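Local coordinates for spindle assembly abnormal protein 6 (PDB 4G79) that builds the central scaffold of the centriole as a coiled-coil homodimer, whose globular N-terminal domain, the piece described here, links dimers in ninefold symmetry, at residues I40-N45 / G49-K54; E121-S124 / S129-K132. One frame throughout, in Å; residues are numbered along the deposited sequence.

Overall arrangement
Both contacts lie in the globular N-terminal domain of SAS-6, and each closes one turn of the same largely antiparallel sheet. From the N terminus, strand 7-21 comes first; strand 29-44 then turns back beside it and at its far end enters contact 1, the hairpin turn into strand 51-58. Strand 66-71 and helices 73-83 and 92-102 follow before the chain reaches contact 2, which closes the loop between strands 117-123 and 132-140. The two loops are in series, neither nested nor crossed. Their centres are about 25 Å apart, on opposite sides of the chain's centre, and strand 132-140 pairs with strand 66-71 between them.

Contact 1 of 2, residues I40-N45 / G49-K54; sequences ISEQRN and GEKELK
Gln43 and Glu52 face each other as a hydrogen-bonded antiparallel pair, gripped by backbone bonds in both directions, and their side chains join again on the same face of the sheet. Gln43 NE2 gives an almost straight bond to Glu52 OE1 (3.2 Å, 172°), with the acceptor in the amide plane. The other carboxylate oxygen, Glu52 OE2, takes Asn45 ND2, modelled at 2.5 Å, shorter than such a bond normally is, which makes the exact length doubtful; this amide stands nearly perpendicular to the carboxylate (85°) and meets it from above its plane. A glutamate suits this buried place because each carboxylate oxygen meets an amide N-H, which probably limits its rotation. With chi1 at 180°, the Asn45 side chain extends away from its own N, and ND2 reaches the carboxylate while OD1 accepts from the backbone of Thr47 and Ser48. Asn45 N also bonds Glu50 O at 2.8 Å, and Gly49, at a positive phi that favours glycine, returns its N to Asn45 O.

The outer end of the other face is looser. OE2 of Glu42 stays 4.2 Å from NZ of Lys51, beyond a salt bridge, and a water joins Glu42 OE1 to Lys51 NZ. Leu53 marks that face's buried end. Deeper along the hairpin, Ile40 and Leu53 pack on helix 92-102, while strand 7-21 flanks residues 40-45 and strand 66-71 flanks residues 49-54.

Contact 2 of 2, residues E121-S124 / S129-K132; sequences ELFS and SKGK
Ser124 N donates to Gly131 O at 2.8 Å, the short, firm bond of this contact and the one backbone hydrogen bond between the two segments; beyond it, Leu122 continues the pairing with Ile133 and Phe134 of strand 132-140. The N-H points well at the oxygen (162°) but arrives from above the carbonyl plane. Gly131 CA also turns a C-H toward Ser124 O; a side chain on Gly131 would run into that oxygen, and the positive phi (62°) also favours glycine. The other polar link is a long salt bridge, with Lys132 NZ 3.4 Å from Glu121 OE2, its hydrogen bond weak.

Between these two polar links lies Phe123, paired with Lys132 as a non-hydrogen-bonded antiparallel pair whose side chains share one face of the sheet. The aliphatic part of Lys132 passes over the ring, CG standing 4.3 Å from the Phe123 centroid in a CH-pi contact. Its chain then bends at chi3 (-100°), bringing the ammonium to Glu121, so a lysine serves both ring and acid. Lys130 O lies at the ring edge, near its plane, 3.5 Å from Phe123 CD2, while Lys130 CB approaches CD2 and CE2 from the side of the ring plane away from Lys132 CG. An alanine in place of Phe123 would take away the surface under Lys132 and is likely to leave its methylene chain freer to turn, weakening the already long bridge to Glu121.

On strand 106-111, Glu106 and Asn108 also touch Phe123, and Lys130, in the loop, packs on Asp84 of the second subunit and makes backbone hydrogen bonds to that subunit. Chemically, the contact combines one firm backbone bond with an aromatic ring guiding a lysine whose ammonium forms a long, weak bridge to Glu121.

Contact 1 of 2, residues I40-N45 / G49-K54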
loop_
_atom_site.group_PDB
_atom_site.type_symbol
_atom_site.label_atom_id
_atom_site.label_comp_id
_atom_site.label_asym_id
_atom_site.label_seq_id
_atom_site.Cartn_x
_atom_site.Cartn_y
_atom_site.Cartn_z
ATOM N N ILE A 40 -17.122 -15.691 0.992
ATOM C CA ILE A 40 -16.005 -16.077 0.108
ATOM C C ILE A 40 -16.162 -17.556 -0.117
ATOM O O ILE A 40 -16.389 -18.307 0.838
ATOM C CB ILE A 40 -14.595 -15.710 0.639
ATOM C CG1 ILE A 40 -14.504 -14.200 1.024
ATOM C CG2 ILE A 40 -13.500 -16.084 -0.398
ATOM C CD1 ILE A 40 -13.158 -13.853 1.966
ATOM N N SER A 41 -16.113 -17.963 -1.382
ATOM C CA SER A 41 -16.224 -19.381 -1.737
ATOM C C SER A 41 -15.311 -19.720 -2.885
ATOM O O SER A 41 -14.781 -18.821 -3.533
ATOM C CB SER A 41 -17.681 -19.684 -2.102
ATOM O OG SER A 41 -18.113 -18.898 -3.200
ATOM N N GLU A 42 -15.052 -21.025 -3.102
ATOM C CA GLU A 42 -14.317 -21.489 -4.257
ATOM C C GLU A 42 -15.277 -22.326 -5.073
ATOM O O GLU A 42 -16.180 -22.972 -4.515
ATOM C CB GLU A 42 -13.019 -22.255 -3.923
ATOM C CG GLU A 42 -13.228 -23.626 -3.323
ATOM C CD GLU A 42 -11.929 -24.330 -3.019
ATOM O OE1 GLU A 42 -11.414 -24.127 -1.901
ATOM O OE2 GLU A 42 -11.444 -25.109 -3.873
ATOM N N GLN A 43 -15.135 -22.260 -6.392
ATOM C CA GLN A 43 -16.009 -23.009 -7.292
ATOM C C GLN A 43 -15.315 -23.318 -8.579
ATOM O O GLN A 43 -14.302 -22.721 -8.916
ATOM C CB GLN A 43 -17.329 -22.243 -7.578
ATOM C CG GLN A 43 -17.127 -20.924 -8.356
ATOM C CD GLN A 43 -18.382 -20.088 -8.421
ATOM O OE1 GLN A 43 -19.240 -20.157 -7.548
ATOM N NE2 GLN A 43 -18.486 -19.233 -9.423
ATOM N N ARG A 44 -15.901 -24.242 -9.314
ATOM C CA ARG A 44 -15.394 -24.647 -10.607
ATOM C C ARG A 44 -16.116 -23.832 -11.685
ATOM O O ARG A 44 -17.360 -23.801 -11.711
ATOM C CB ARG A 44 -15.606 -26.168 -10.775
ATOM C CG ARG A 44 -14.980 -26.798 -11.996
ATOM C CD ARG A 44 -15.246 -28.290 -12.032
ATOM N NE ARG A 44 -14.904 -28.892 -13.324
ATOM C CZ ARG A 44 -13.923 -29.766 -13.519
ATOM N NH1 ARG A 44 -13.151 -30.143 -12.508
ATOM N NH2 ARG A 44 -13.704 -30.270 -14.726
ATOM N N ASN A 45 -15.346 -23.135 -12.548
ATOM C CA ASN A 45 -15.906 -22.384 -13.679
ATOM C C ASN A 45 -16.613 -23.413 -14.575
ATOM O O ASN A 45 -16.055 -24.476 -14.831
ATOM C CB ASN A 45 -14.815 -21.625 -14.443
ATOM C CG ASN A 45 -15.326 -20.833 -15.622
ATOM O OD1 ASN A 45 -15.524 -21.352 -16.712
ATOM N ND2 ASN A 45 -15.541 -19.543 -15.435
ATOM N N GLY A 49 -13.700 -25.232 -16.306
ATOM C CA GLY A 49 -13.460 -26.201 -15.244
ATOM C C GLY A 49 -12.395 -25.724 -14.262
ATOM O O GLY A 49 -12.018 -26.456 -13.346
ATOM N N GLU A 50 -11.890 -24.500 -14.437
ATOM C CA GLU A 50 -10.827 -23.991 -13.578
ATOM C C GLU A 50 -11.378 -23.437 -12.243
ATOM O O GLU A 50 -12.549 -23.039 -12.139
ATOM C CB GLU A 50 -9.980 -22.933 -14.318
ATOM C CG GLU A 50 -10.529 -21.512 -14.217
ATOM C CD GLU A 50 -9.771 -20.482 -15.032
ATOM O OE1 GLU A 50 -8.620 -20.153 -14.659
ATOM O OE2 GLU A 50 -10.344 -19.995 -16.036
ATOM N N LYS A 51 -10.502 -23.395 -11.227
ATOM C CA LYS A 51 -10.877 -22.895 -9.903
ATOM C C LYS A 51 -11.053 -21.393 -9.945
ATOM O O LYS A 51 -10.209 -20.660 -10.486
ATOM C CB LYS A 51 -9.832 -23.291 -8.847
ATOM C CG LYS A 51 -10.114 -22.689 -7.462
ATOM C CD LYS A 51 -9.001 -23.063 -6.494
ATOM C CE LYS A 51 -9.235 -22.427 -5.154
ATOM N NZ LYS A 51 -8.061 -22.629 -4.256
ATOM N N GLU A 52 -12.168 -20.953 -9.354
ATOM C CA GLU A 52 -12.555 -19.567 -9.210
ATOM C C GLU A 52 -12.781 -19.279 -7.775
ATOM O O GLU A 52 -13.337 -20.134 -7.096
ATOM C CB GLU A 52 -13.898 -19.335 -9.933
ATOM C CG GLU A 52 -13.772 -19.064 -11.404
ATOM C CD GLU A 52 -15.098 -18.935 -12.119
ATOM O OE1 GLU A 52 -16.138 -19.391 -11.586
ATOM O OE2 GLU A 52 -15.085 -18.389 -13.243
ATOM N N LEU A 53 -12.411 -18.083 -7.304
ATOM C CA LEU A 53 -12.822 -17.635 -5.968
ATOM C C LEU A 53 -13.998 -16.743 -6.201
ATOM O O LEU A 53 -13.985 -16.044 -7.210
ATOM C CB LEU A 53 -11.727 -16.875 -5.215
ATOM C CG LEU A 53 -10.507 -17.672 -4.788
ATOM C CD1 LEU A 53 -9.525 -16.738 -4.077
ATOM C CD2 LEU A 53 -10.907 -18.826 -3.849
ATOM N N LYS A 54 -15.023 -16.759 -5.337
ATOM C CA LYS A 54 -16.177 -15.880 -5.534
ATOM C C LYS A 54 -16.334 -15.004 -4.304
ATOM O O LYS A 54 -16.297 -15.526 -3.205
ATOM C CB LYS A 54 -17.454 -16.702 -5.805
ATOM C CG LYS A 54 -18.687 -15.847 -6.073
ATOM C CD LYS A 54 -19.714 -16.656 -6.791
ATOM C CE LYS A 54 -20.989 -15.849 -6.966
ATOM N NZ LYS A 54 -20.924 -15.008 -8.189
HETATM O O HOH W 1 -19.070 -16.562 -2.213
HETATM O O HOH W 2 -9.641 -22.098 -1.829
HETATM O O HOH W 3 -20.307 -17.192 -10.641
#

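Contact 2 of 2, residues E121-S124 / S129-K132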
loop_
_atom_site.group_PDB
_atom_site.type_symbol
_atom_site.label_atom_id
_atom_site.label_comp_id
_atom_site.label_asym_id
_atom_site.label_seq_id
_atom_site.Cartn_x
_atom_site.Cartn_y
_atom_site.Cartn_z
ATOM N N GLU A 121 -12.853 -2.576 -0.574
ATOM C CA GLU A 121 -11.463 -2.291 -0.220
ATOM C C GLU A 121 -11.166 -2.802 1.156
ATOM O O GLU A 121 -11.901 -2.483 2.087
ATOM C CB GLU A 121 -11.209 -0.780 -0.271
ATOM C CG GLU A 121 -11.574 -0.095 -1.583
ATOM C CD GLU A 121 -11.021 1.313 -1.722
ATOM O OE1 GLU A 121 -11.156 2.113 -0.767
ATOM O OE2 GLU A 121 -10.465 1.624 -2.799
ATOM N N LEU A 122 -10.122 -3.627 1.283
ATOM C CA LEU A 122 -9.703 -4.187 2.565
ATOM C C LEU A 122 -8.420 -3.495 3.019
ATOM O O LEU A 122 -7.494 -3.389 2.226
ATOM C CB LEU A 122 -9.495 -5.718 2.439
ATOM C CG LEU A 122 -9.123 -6.441 3.744
ATOM C CD1 LEU A 122 -10.198 -6.236 4.813
ATOM C CD2 LEU A 122 -8.953 -7.919 3.475
ATOM N N PHE A 123 -8.352 -3.072 4.300
ATOM C CA PHE A 123 -7.189 -2.374 4.856
ATOM C C PHE A 123 -6.739 -2.993 6.104
ATOM O O PHE A 123 -7.527 -3.643 6.766
ATOM C CB PHE A 123 -7.518 -0.895 5.182
ATOM C CG PHE A 123 -7.958 -0.041 4.021
ATOM C CD1 PHE A 123 -9.284 -0.061 3.582
ATOM C CD2 PHE A 123 -7.069 0.831 3.402
ATOM C CE1 PHE A 123 -9.700 0.757 2.533
ATOM C CE2 PHE A 123 -7.482 1.638 2.337
ATOM C CZ PHE A 123 -8.799 1.606 1.923
ATOM N N SER A 124 -5.481 -2.760 6.461
ATOM C CA SER A 124 -4.935 -3.126 7.766
ATOM C C SER A 124 -4.041 -1.942 8.193
ATOM O O SER A 124 -2.874 -1.872 7.806
ATOM C CB SER A 124 -4.203 -4.460 7.699
ATOM O OG SER A 124 -3.789 -4.842 8.998
ATOM N N SER A 129 0.160 4.688 7.834
ATOM C CA SER A 129 -0.630 4.668 6.615
ATOM C C SER A 129 -1.905 3.849 6.722
ATOM O O SER A 129 -2.105 3.093 7.673
ATOM C CB SER A 129 0.209 4.109 5.469
ATOM O OG SER A 129 0.375 2.715 5.631
ATOM N N LYS A 130 -2.746 3.987 5.696
ATOM C CA LYS A 130 -4.034 3.267 5.611
ATOM C C LYS A 130 -3.835 1.756 5.523
ATOM O O LYS A 130 -4.692 1.035 6.020
ATOM C CB LYS A 130 -4.853 3.760 4.422
ATOM C CG LYS A 130 -5.369 5.170 4.624
ATOM C CD LYS A 130 -6.173 5.635 3.432
ATOM C CE LYS A 130 -6.736 7.015 3.663
ATOM N NZ LYS A 130 -7.781 7.349 2.664
ATOM N N GLY A 131 -2.695 1.293 4.971
ATOM C CA GLY A 131 -2.397 -0.128 4.854
ATOM C C GLY A 131 -3.387 -0.895 3.990
ATOM O O GLY A 131 -3.790 -2.004 4.353
ATOM N N LYS A 132 -3.726 -0.361 2.805
ATOM C CA LYS A 132 -4.625 -1.086 1.883
ATOM C C LYS A 132 -4.049 -2.443 1.506
ATOM O O LYS A 132 -2.876 -2.531 1.130
ATOM C CB LYS A 132 -4.911 -0.288 0.601
ATOM C CG LYS A 132 -6.089 -0.880 -0.210
ATOM C CD LYS A 132 -6.116 -0.393 -1.646
ATOM C CE LYS A 132 -7.098 0.715 -1.907
ATOM N NZ LYS A 132 -7.156 1.062 -3.356
#